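Local coordinates for protein chitinase (Chromobacterium violaceum, PDB 4TXG) that probably hydrolyses chitin as a family 18 glycoside hydrolase and probably binds this polysaccharide, at residues 661-666 against 764-769. Numbering follows the deposited sequence.
Sequences FSLGGF and SGPSHY
G765 O takes a hydrogen bond of 2.9 Å from a water, and that water in turn accepts the backbone N-H of L663, with L663 N 3.1 Å from it. L663 sits on the outermost strand of its sheet, between S662 and G664, whose backbones pair with T680 and K678 of the neighbouring strand. The N-H of L663 goes instead to the water, which links this edge to the carbonyl just before P766, where the peptide bond is cis. Close by, the branch end of L663 meets the proline ring, CD1 of L663 lying 3.8 Å from CD of P766, with the leucine side chain roughly perpendicular to that of the proline. The larger part of the contact is aromatic. The rings of F661 and Y769 form an offset stack, centroids 4.3 Å apart and planes tilted by 20°. CD2 of Y769 lies over one face of the F661 ring, displaced toward the rim, while CE2 of Y769 comes within 3.3 Å of both CG and CB of F661. Both residues carry CG anti to the carbonyl carbon (chi1 -65° in F661), and the two aromatic side chains point opposite ways as they overlap, which puts the Y769 hydroxyl end beside the root of F661, with OH of Y769 3.8 Å from CB of F661. I780 packs against the side chains of both F661 and Y769; I681 adds to the packing around F661, and F697 meets Y769. The touching parts of the two segments run nearly antiparallel, yet no direct hydrogen bond joins them; 659-664 borders a four-stranded antiparallel sheet, and 767-773 is an inner strand of a mixed one. F661 and L663 from one sheet, packed against Y769 and P766 on the other side, are consistent with a beta-sandwich in the Chitinase C region.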
ATOM      1  N   PHE A 661      -3.055  13.255 -22.580  1.00  9.37           N
ATOM      2  CA  PHE A 661      -3.716  11.953 -22.622  1.00  8.82           C
ATOM      3  C   PHE A 661      -4.391  11.653 -21.294  1.00 13.33           C
ATOM      4  O   PHE A 661      -3.789  11.856 -20.238  1.00 12.15           O
ATOM      5  CB  PHE A 661      -2.724  10.819 -22.896  1.00  9.83           C
ATOM      6  CG  PHE A 661      -2.071  10.867 -24.241  1.00 14.48           C
ATOM      7  CD1 PHE A 661      -1.000  11.719 -24.480  1.00 14.39           C
ATOM      8  CD2 PHE A 661      -2.493  10.021 -25.254  1.00 14.65           C
ATOM      9  CE1 PHE A 661      -0.384  11.746 -25.715  1.00 13.82           C
ATOM     10  CE2 PHE A 661      -1.876  10.048 -26.495  1.00 16.80           C
ATOM     11  CZ  PHE A 661      -0.823  10.915 -26.724  1.00 15.53           C
ATOM     12  N   SER A 662      -5.614  11.132 -21.330  1.00 14.43           N
ATOM     13  CA  SER A 662      -6.221  10.632 -20.095  1.00 14.31           C
ATOM     14  C   SER A 662      -7.301   9.591 -20.347  1.00 16.30           C
ATOM     15  O   SER A 662      -8.044   9.675 -21.327  1.00 12.89           O
ATOM     16  CB  SER A 662      -6.802  11.787 -19.274  1.00 20.35           C
ATOM     17  OG  SER A 662      -7.730  12.539 -20.028  1.00 25.31           O
ATOM     18  N   LEU A 663      -7.366   8.605 -19.454  1.00 15.75           N
ATOM     19  CA  LEU A 663      -8.455   7.631 -19.444  1.00 11.89           C
ATOM     20  C   LEU A 663      -9.524   8.100 -18.478  1.00 15.81           C
ATOM     21  O   LEU A 663      -9.210   8.520 -17.368  1.00 17.69           O
ATOM     22  CB  LEU A 663      -7.950   6.241 -19.037  1.00  9.72           C
ATOM     23  CG  LEU A 663      -6.956   5.559 -19.961  1.00 13.82           C
ATOM     24  CD1 LEU A 663      -6.492   4.224 -19.382  1.00 11.80           C
ATOM     25  CD2 LEU A 663      -7.607   5.361 -21.334  1.00 15.65           C
ATOM     26  N   GLY A 664     -10.787   8.027 -18.894  1.00 12.67           N
ATOM     27  CA  GLY A 664     -11.888   8.452 -18.049  1.00 13.41           C
ATOM     28  C   GLY A 664     -13.189   7.792 -18.471  1.00 12.66           C
ATOM     29  O   GLY A 664     -13.184   6.869 -19.282  1.00 14.25           O
ATOM     30  N   GLY A 665     -14.306   8.251 -17.915  1.00 12.32           N
ATOM     31  CA  GLY A 665     -15.589   7.642 -18.223  1.00 12.69           C
ATOM     32  C   GLY A 665     -15.689   6.206 -17.735  1.00 14.93           C
ATOM     33  O   GLY A 665     -16.291   5.350 -18.393  1.00 13.31           O
ATOM     34  N   PHE A 666     -15.099   5.938 -16.576  1.00 10.17           N
ATOM     35  CA  PHE A 666     -15.209   4.616 -15.958  1.00 10.33           C
ATOM     36  C   PHE A 666     -16.612   4.405 -15.395  1.00 10.29           C
ATOM     37  O   PHE A 666     -17.198   5.328 -14.830  1.00 12.43           O
ATOM     38  CB  PHE A 666     -14.185   4.451 -14.831  1.00 11.49           C
ATOM     39  CG  PHE A 666     -12.768   4.247 -15.303  1.00 10.34           C
ATOM     40  CD1 PHE A 666     -12.280   2.966 -15.538  1.00 13.23           C
ATOM     41  CD2 PHE A 666     -11.919   5.331 -15.498  1.00  8.76           C
ATOM     42  CE1 PHE A 666     -10.968   2.763 -15.956  1.00  9.87           C
ATOM     43  CE2 PHE A 666     -10.602   5.135 -15.916  1.00  7.61           C
ATOM     44  CZ  PHE A 666     -10.130   3.852 -16.150  1.00  7.49           C
ATOM     45  N   SER A 764      -2.668   1.325 -13.633  1.00  6.07           N
ATOM     46  CA  SER A 764      -2.495   2.733 -13.299  1.00  8.24           C
ATOM     47  C   SER A 764      -1.779   3.390 -14.477  1.00  7.03           C
ATOM     48  O   SER A 764      -1.368   2.708 -15.428  1.00  8.42           O
ATOM     49  CB  SER A 764      -1.711   2.926 -11.994  1.00  7.20           C
ATOM     50  OG  SER A 764      -0.388   2.420 -12.090  1.00  6.77           O
ATOM     51  N   GLY A 765      -1.638   4.704 -14.428  1.00  9.81           N
ATOM     52  CA  GLY A 765      -1.086   5.429 -15.556  1.00 10.63           C
ATOM     53  C   GLY A 765      -2.137   5.616 -16.638  1.00 11.97           C
ATOM     54  O   GLY A 765      -3.239   6.079 -16.352  1.00 12.31           O
ATOM     55  N   PRO A 766      -1.807   5.284 -17.895  1.00 10.45           N
ATOM     56  CA  PRO A 766      -0.513   4.838 -18.431  1.00  8.94           C
ATOM     57  C   PRO A 766       0.583   5.903 -18.294  1.00 11.28           C
ATOM     58  O   PRO A 766       0.368   6.951 -17.673  1.00  9.23           O
ATOM     59  CB  PRO A 766      -0.818   4.565 -19.914  1.00  9.92           C
ATOM     60  CG  PRO A 766      -2.302   4.347 -19.976  1.00 13.02           C
ATOM     61  CD  PRO A 766      -2.867   5.262 -18.923  1.00  9.81           C
ATOM     62  N   SER A 767       1.752   5.631 -18.861  1.00 10.74           N
ATOM     63  CA  SER A 767       2.863   6.575 -18.768  1.00 10.19           C
ATOM     64  C   SER A 767       3.797   6.418 -19.955  1.00  9.16           C
ATOM     65  O   SER A 767       3.629   5.512 -20.767  1.00 10.76           O
ATOM     66  CB  SER A 767       3.640   6.373 -17.462  1.00  9.30           C
ATOM     67  OG  SER A 767       4.211   5.073 -17.433  1.00 12.72           O
ATOM     68  N   HIS A 768       4.763   7.326 -20.046  1.00  8.82           N
ATOM     69  CA  HIS A 768       5.824   7.275 -21.061  1.00 10.88           C
ATOM     70  C   HIS A 768       5.256   7.409 -22.469  1.00 10.64           C
ATOM     71  O   HIS A 768       5.495   6.575 -23.353  1.00  9.53           O
ATOM     72  CB  HIS A 768       6.636   5.991 -20.914  1.00 12.27           C
ATOM     73  CG  HIS A 768       7.114   5.750 -19.518  1.00 13.83           C
ATOM     74  ND1 HIS A 768       7.299   4.487 -18.996  1.00 14.01           N
ATOM     75  CD2 HIS A 768       7.415   6.616 -18.516  1.00 14.93           C
ATOM     76  CE1 HIS A 768       7.713   4.582 -17.745  1.00 14.89           C
ATOM     77  NE2 HIS A 768       7.791   5.866 -17.430  1.00 13.54           N
ATOM     78  N   TYR A 769       4.521   8.499 -22.667  1.00  9.51           N
ATOM     79  CA  TYR A 769       3.884   8.793 -23.945  1.00  7.77           C
ATOM     80  C   TYR A 769       4.864   9.327 -24.974  1.00 11.88           C
ATOM     81  O   TYR A 769       5.763  10.106 -24.646  1.00 12.58           O
ATOM     82  CB  TYR A 769       2.759   9.819 -23.753  1.00  7.71           C
ATOM     83  CG  TYR A 769       1.594   9.321 -22.930  1.00 11.52           C
ATOM     84  CD1 TYR A 769       1.582   9.467 -21.546  1.00 11.50           C
ATOM     85  CD2 TYR A 769       0.498   8.730 -23.544  1.00 12.19           C
ATOM     86  CE1 TYR A 769       0.511   9.008 -20.794  1.00 11.77           C
ATOM     87  CE2 TYR A 769      -0.565   8.268 -22.805  1.00 14.58           C
ATOM     88  CZ  TYR A 769      -0.556   8.416 -21.431  1.00 14.90           C
ATOM     89  OH  TYR A 769      -1.626   7.960 -20.693  1.00 16.54           O
TER
HETATM   90  O   HOH W   1      -4.765   8.026 -17.822  1.00 20.02           O